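Local atomic coordinates of enoyl-CoA hydratase subunit I (Geobacillus kaustophilus, PDB entry 2PBP), a protein that probably acts as a hydro-lyase of the enoyl-CoA hydratase/isomerase family, adding water across the double bond of enoyl-CoA thioesters in beta-oxidation. Residues A[21-24]-A[25-29]; A[83-86]-A[87-90]. All blocks are in the same frame, centred on the assembly; numbering follows the deposited sequence.

Contact 1 of 2, residues A[21-24]-A[25-29]; sequences ARPD and VLNAL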
ATOM      1  N   ALA A  21     -27.186 -13.547 -10.246  1.00 10.17           N
ATOM      2  CA  ALA A  21     -28.154 -13.924 -11.269  1.00 12.46           C
ATOM      3  C   ALA A  21     -29.597 -13.445 -11.118  1.00 12.38           C
ATOM      4  O   ALA A  21     -30.533 -14.230 -11.290  1.00 13.24           O
ATOM      5  CB  ALA A  21     -28.137 -15.440 -11.435  1.00 10.35           C
ATOM      6  N   ARG A  22     -29.782 -12.166 -10.802  1.00  9.49           N
ATOM      7  CA  ARG A  22     -31.125 -11.607 -10.685  1.00  9.13           C
ATOM      8  C   ARG A  22     -31.195 -10.300 -11.468  1.00  8.65           C
ATOM      9  O   ARG A  22     -31.556  -9.254 -10.929  1.00  9.23           O
ATOM     10  CB  ARG A  22     -31.501 -11.372  -9.215  1.00 10.39           C
ATOM     11  CG  ARG A  22     -31.831 -12.647  -8.441  1.00 11.68           C
ATOM     12  CD  ARG A  22     -33.003 -13.410  -9.072  1.00 12.80           C
ATOM     13  NE  ARG A  22     -34.217 -12.599  -9.166  1.00 10.12           N
ATOM     14  CZ  ARG A  22     -35.013 -12.298  -8.141  1.00 11.68           C
ATOM     15  NH1 ARG A  22     -34.742 -12.745  -6.924  1.00 13.58           N
ATOM     16  NH2 ARG A  22     -36.080 -11.536  -8.336  1.00 11.56           N
ATOM     17  N   PRO A  23     -30.853 -10.350 -12.768  1.00  7.74           N
ATOM     18  CA  PRO A  23     -30.875  -9.164 -13.627  1.00  9.43           C
ATOM     19  C   PRO A  23     -32.257  -8.526 -13.718  1.00  9.07           C
ATOM     20  O   PRO A  23     -32.373  -7.339 -14.003  1.00 10.79           O
ATOM     21  CB  PRO A  23     -30.386  -9.703 -14.970  1.00 10.28           C
ATOM     22  CG  PRO A  23     -30.877 -11.116 -14.956  1.00 10.68           C
ATOM     23  CD  PRO A  23     -30.540 -11.556 -13.557  1.00  7.80           C
ATOM     24  N   ASP A  24     -33.294  -9.322 -13.470  1.00 11.79           N
ATOM     25  CA  ASP A  24     -34.669  -8.832 -13.513  1.00 11.35           C
ATOM     26  C   ASP A  24     -34.883  -7.720 -12.482  1.00 12.66           C
ATOM     27  O   ASP A  24     -35.784  -6.893 -12.624  1.00 13.77           O
ATOM     28  CB  ASP A  24     -35.644  -9.980 -13.259  1.00 10.80           C
ATOM     29  CG  ASP A  24     -35.379 -10.692 -11.950  1.00 12.09           C
ATOM     30  OD1 ASP A  24     -34.290 -11.287 -11.801  1.00 14.25           O
ATOM     31  OD2 ASP A  24     -36.258 -10.652 -11.068  1.00 11.64           O
ATOM     32  N   VAL A  25     -34.056  -7.708 -11.440  1.00 11.58           N
ATOM     33  CA  VAL A  25     -34.135  -6.671 -10.414  1.00  9.22           C
ATOM     34  C   VAL A  25     -32.761  -6.020 -10.245  1.00 11.54           C
ATOM     35  O   VAL A  25     -32.417  -5.509  -9.178  1.00 11.03           O
ATOM     36  CB  VAL A  25     -34.625  -7.237  -9.056  1.00 10.77           C
ATOM     37  CG1 VAL A  25     -36.083  -7.661  -9.175  1.00 12.69           C
ATOM     38  CG2 VAL A  25     -33.770  -8.422  -8.627  1.00 11.00           C
ATOM     39  N   LEU A  26     -31.984  -6.042 -11.322  1.00 10.47           N
ATOM     40  CA  LEU A  26     -30.649  -5.454 -11.336  1.00 12.01           C
ATOM     41  C   LEU A  26     -29.752  -5.993 -10.222  1.00  9.74           C
ATOM     42  O   LEU A  26     -28.961  -5.250  -9.636  1.00  8.41           O
ATOM     43  CB  LEU A  26     -30.749  -3.930 -11.238  1.00 14.27           C
ATOM     44  CG  LEU A  26     -31.590  -3.251 -12.322  1.00 15.27           C
ATOM     45  CD1 LEU A  26     -31.553  -1.746 -12.123  1.00 17.87           C
ATOM     46  CD2 LEU A  26     -31.064  -3.626 -13.701  1.00 14.32           C
ATOM     47  N   ASN A  27     -29.883  -7.287  -9.945  1.00  7.29           N
ATOM     48  CA  ASN A  27     -29.091  -7.966  -8.921  1.00  9.71           C
ATOM     49  C   ASN A  27     -29.124  -7.253  -7.574  1.00 11.51           C
ATOM     50  O   ASN A  27     -28.100  -7.128  -6.905  1.00 12.19           O
ATOM     51  CB  ASN A  27     -27.642  -8.113  -9.395  1.00  8.65           C
ATOM     52  CG  ASN A  27     -27.538  -8.885 -10.694  1.00  9.49           C
ATOM     53  OD1 ASN A  27     -28.162  -9.933 -10.849  1.00  9.27           O
ATOM     54  ND2 ASN A  27     -26.750  -8.372 -11.635  1.00  9.14           N
ATOM     55  N   ALA A  28     -30.311  -6.799  -7.183  1.00  9.16           N
ATOM     56  CA  ALA A  28     -30.487  -6.090  -5.920  1.00  9.66           C
ATOM     57  C   ALA A  28     -29.928  -6.889  -4.749  1.00  7.21           C
ATOM     58  O   ALA A  28     -30.262  -8.062  -4.565  1.00  6.29           O
ATOM     59  CB  ALA A  28     -31.966  -5.796  -5.694  1.00  9.43           C
ATOM     60  N   LEU A  29     -29.078  -6.247  -3.955  1.00  7.69           N
ATOM     61  CA  LEU A  29     -28.475  -6.911  -2.808  1.00  6.67           C
ATOM     62  C   LEU A  29     -29.379  -6.943  -1.580  1.00  7.95           C
ATOM     63  O   LEU A  29     -29.146  -6.238  -0.599  1.00  9.84           O
ATOM     64  CB  LEU A  29     -27.137  -6.252  -2.456  1.00  7.81           C
ATOM     65  CG  LEU A  29     -26.067  -6.428  -3.535  1.00 10.03           C
ATOM     66  CD1 LEU A  29     -24.757  -5.810  -3.080  1.00 12.53           C
ATOM     67  CD2 LEU A  29     -25.888  -7.909  -3.819  1.00 12.11           C
TER
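Arg-22 and Val-25 meet with the methyl CG2 over one face of the guanidinium, 3.8 Å above its plane and displaced toward the rim. The arginine reaches this position through a chain bent at both chi2 (-59°) and chi3 (-58°), which folds it back over the turn. Its edge is then presented to Asp-24 in a side-on salt bridge, in which Arg-22 NE and NH2 donate to Asp-24 OD1 and OD2 respectively, each at 2.9 Å. Both oxygens use their syn lone pairs and lie close to the guanidinium plane, so the pairing holds the two flat groups nearly coplanar. Asp-24 and Val-25 run side by side in the same direction, with OD2 of Asp-24 3.5 Å from CG1 of Val-25. An alanine in place of Arg-22 is likely to leave the Asp-24 carboxylate without its charged mate and Val-25 CG2 without the flat surface it packs on.

Asn-27 turns its amide oxygen back to the chain. Asn-27 OD1 accepts a hydrogen bond from Arg-22 N at 2.8 Å, with the donor nearly on the line of the carbonyl bond (170°). The carbonyl oxygen of Arg-22 is itself held from opposite faces, by Val-25 N at 3.0 Å and Asn-27 N at 2.8 Å. Val-25 N to Arg-22 O and Leu-26 N to Pro-23 O are successive i to i+3 bonds, the 3-10 pattern, and Asn-27 N, bonding at i+5, closes the loop.

The turn links strand 15-20 to helix 31-46. Asn-27 ND2 bonds to Arg-58 O, Leu-26 packs on Ala-61 of strand 61-63, and Arg-22 touches Met-33 of the helix.

Contact 2 of 2, residues A[83-86]-A[87-90]; sequences NQFA and DWDR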
ATOM      1  N   ASN A  83     -29.291  -7.826  12.524  1.00  5.63           N
ATOM      2  CA  ASN A  83     -27.829  -7.824  12.463  1.00  7.40           C
ATOM      3  C   ASN A  83     -27.368  -8.287  11.079  1.00  7.25           C
ATOM      4  O   ASN A  83     -26.461  -9.111  10.946  1.00  6.10           O
ATOM      5  CB  ASN A  83     -27.267  -8.739  13.556  1.00  7.57           C
ATOM      6  CG  ASN A  83     -25.759  -8.635  13.687  1.00 10.41           C
ATOM      7  OD1 ASN A  83     -25.151  -7.663  13.242  1.00  7.91           O
ATOM      8  ND2 ASN A  83     -25.148  -9.636  14.312  1.00  8.00           N
ATOM      9  N   GLN A  84     -27.994  -7.724  10.049  1.00  6.75           N
ATOM     10  CA  GLN A  84     -27.703  -8.086   8.667  1.00  7.21           C
ATOM     11  C   GLN A  84     -26.285  -7.789   8.196  1.00  6.76           C
ATOM     12  O   GLN A  84     -25.794  -8.419   7.260  1.00  8.83           O
ATOM     13  CB  GLN A  84     -28.689  -7.383   7.729  1.00  5.01           C
ATOM     14  CG  GLN A  84     -28.406  -5.900   7.521  1.00  7.45           C
ATOM     15  CD  GLN A  84     -29.592  -5.168   6.918  1.00 10.24           C
ATOM     16  OE1 GLN A  84     -30.632  -5.030   7.558  1.00 10.08           O
ATOM     17  NE2 GLN A  84     -29.442  -4.703   5.681  1.00  6.89           N
ATOM     18  N   PHE A  85     -25.618  -6.838   8.832  1.00  6.21           N
ATOM     19  CA  PHE A  85     -24.276  -6.495   8.391  1.00  6.60           C
ATOM     20  C   PHE A  85     -23.194  -7.455   8.861  1.00  7.74           C
ATOM     21  O   PHE A  85     -22.032  -7.318   8.490  1.00  5.43           O
ATOM     22  CB  PHE A  85     -23.974  -5.048   8.770  1.00  6.20           C
ATOM     23  CG  PHE A  85     -24.923  -4.075   8.135  1.00  5.74           C
ATOM     24  CD1 PHE A  85     -24.975  -3.945   6.747  1.00  5.99           C
ATOM     25  CD2 PHE A  85     -25.821  -3.352   8.912  1.00  7.01           C
ATOM     26  CE1 PHE A  85     -25.916  -3.110   6.142  1.00  9.96           C
ATOM     27  CE2 PHE A  85     -26.765  -2.516   8.319  1.00  7.39           C
ATOM     28  CZ  PHE A  85     -26.814  -2.395   6.930  1.00  8.01           C
ATOM     29  N   ALA A  86     -23.582  -8.441   9.667  1.00  7.77           N
ATOM     30  CA  ALA A  86     -22.622  -9.443  10.121  1.00  8.01           C
ATOM     31  C   ALA A  86     -22.212 -10.243   8.886  1.00  7.25           C
ATOM     32  O   ALA A  86     -21.088 -10.738   8.800  1.00  5.92           O
ATOM     33  CB  ALA A  86     -23.252 -10.358  11.156  1.00  6.55           C
ATOM     34  N   ASP A  87     -23.131 -10.371   7.930  1.00  8.28           N
ATOM     35  CA  ASP A  87     -22.833 -11.095   6.695  1.00  8.32           C
ATOM     36  C   ASP A  87     -21.786 -10.325   5.900  1.00  7.59           C
ATOM     37  O   ASP A  87     -20.934 -10.918   5.241  1.00  7.05           O
ATOM     38  CB  ASP A  87     -24.092 -11.276   5.840  1.00  9.99           C
ATOM     39  CG  ASP A  87     -24.839 -12.556   6.162  1.00 15.95           C
ATOM     40  OD1 ASP A  87     -24.352 -13.335   7.010  1.00 17.22           O
ATOM     41  OD2 ASP A  87     -25.910 -12.788   5.560  1.00 16.22           O
ATOM     42  N   TRP A  88     -21.848  -8.999   5.959  1.00  7.10           N
ATOM     43  CA  TRP A  88     -20.872  -8.195   5.242  1.00  6.62           C
ATOM     44  C   TRP A  88     -19.508  -8.326   5.907  1.00  7.87           C
ATOM     45  O   TRP A  88     -18.475  -8.278   5.237  1.00  9.24           O
ATOM     46  CB  TRP A  88     -21.306  -6.727   5.192  1.00  6.49           C
ATOM     47  CG  TRP A  88     -22.410  -6.479   4.209  1.00  5.66           C
ATOM     48  CD1 TRP A  88     -23.758  -6.568   4.437  1.00  4.57           C
ATOM     49  CD2 TRP A  88     -22.260  -6.123   2.828  1.00  5.25           C
ATOM     50  NE1 TRP A  88     -24.452  -6.288   3.283  1.00  6.93           N
ATOM     51  CE2 TRP A  88     -23.560  -6.012   2.282  1.00  6.09           C
ATOM     52  CE3 TRP A  88     -21.152  -5.889   2.000  1.00  5.30           C
ATOM     53  CZ2 TRP A  88     -23.783  -5.674   0.940  1.00  6.72           C
ATOM     54  CZ3 TRP A  88     -21.373  -5.552   0.664  1.00  5.56           C
ATOM     55  CH2 TRP A  88     -22.682  -5.448   0.149  1.00  6.18           C
ATOM     56  N   ASP A  89     -19.497  -8.504   7.223  1.00  5.41           N
ATOM     57  CA  ASP A  89     -18.234  -8.664   7.932  1.00  6.57           C
ATOM     58  C   ASP A  89     -17.575  -9.971   7.501  1.00  5.39           C
ATOM     59  O   ASP A  89     -16.354 -10.066   7.441  1.00  6.38           O
ATOM     60  CB  ASP A  89     -18.448  -8.678   9.449  1.00  6.56           C
ATOM     61  CG  ASP A  89     -18.958  -7.350   9.985  1.00  9.73           C
ATOM     62  OD1 ASP A  89     -18.609  -6.296   9.410  1.00  8.58           O
ATOM     63  OD2 ASP A  89     -19.693  -7.363  10.994  1.00  9.77           O
ATOM     64  N   ARG A  90     -18.390 -10.981   7.211  1.00  5.68           N
ATOM     65  CA  ARG A  90     -17.861 -12.272   6.781  1.00  8.05           C
ATOM     66  C   ARG A  90     -17.170 -12.119   5.431  1.00 10.13           C
ATOM     67  O   ARG A  90     -16.176 -12.790   5.154  1.00  8.94           O
ATOM     68  CB  ARG A  90     -18.987 -13.309   6.703  1.00 10.69           C
ATOM     69  CG  ARG A  90     -19.527 -13.684   8.082  1.00 11.37           C
ATOM     70  CD  ARG A  90     -20.803 -14.502   8.028  1.00 15.92           C
ATOM     71  NE  ARG A  90     -20.599 -15.820   7.438  1.00 19.52           N
ATOM     72  CZ  ARG A  90     -21.439 -16.838   7.591  1.00 25.18           C
ATOM     73  NH1 ARG A  90     -22.540 -16.688   8.317  1.00 28.83           N
ATOM     74  NH2 ARG A  90     -21.177 -18.006   7.023  1.00 26.29           N
TER
HETATM   75  O   HOH W   1     -25.817 -10.830   8.649  1.00 27.75           O
HETATM   76  O   HOH W   2     -27.398  -6.097   3.788  1.00 10.44           O
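Phe-85 and Trp-88 supply the apolar part of this local contact. Their CD1 atoms approach to 3.7 Å, and the planes of the phenyl ring and the five-membered ring of the indole are inclined at 43°, with centroids 5.8 Å apart; the pair is therefore oblique, neither stacked nor T-shaped. Trp-88 CD1 comes in at the edge of the phenyl ring, near its plane. One face of that ring is occupied from within its own segment by Gln-84 CG, 3.7 Å above the centre. With CG set between the backbone N and the carbonyl carbon (chi1 76°) and chi2 extended, the glutamine chain runs across the phenylalanine and carries its amide onward to solvent-mediated bonding. The indole also packs against the side chains of Glu-112 and Leu-113 of helix 109-115.

The backbone bonds mark the start of a helix. Asn-83, with positive phi, is where the chain leaves helix 76-82, and a type I beta turn from Asn-83 to Ala-86 leads into helix 86-92. The turn joins two helices of the crotonase-like fold to which the family belongs, and the bonding places the start of the second: Asp-89 N to Phe-85 O and Arg-90 N to Ala-86 O, each 3.1 Å, have the i to i+4 spacing of an alpha helix, whereas Asp-87 N to Gln-84 O is weak.

Two waters add to these direct bonds. The first accepts from Asp-87 N at 2.8 Å, donates to Asn-83 O and makes a weak bond to Gln-84 O, thus bridging the turn and the first helical turn. The second lies in the indole plane, 3.0 Å from Trp-88 NE1, and also accepts from Gln-84 NE2.

As for charged groups, Arg-90 NH2 forms a salt bridge outside the segments with Glu-42 OE1 of helix 31-46.

Following the chain from the N terminus, contact 1 closes a tight loop as strand 15-20 gives way to helix 31-46. Contact 2 comes later, closing the turn between helices 76-82 and 86-92. The two are in series, neither nested nor crossed, with centres about 20 Å apart. They nevertheless touch: Leu-29 CD1, at the end of contact 1, packs 3.9 Å from Trp-88 CH2 of contact 2. Helix 31-46 gives a second connection, since residues of both contacts touch it: Arg-22 and Leu-29 from the first, Gln-84, Asp-87 and Arg-90 from the second. Contact 1 also joins it to strand 61-63, and contact 2 to helix 109-115.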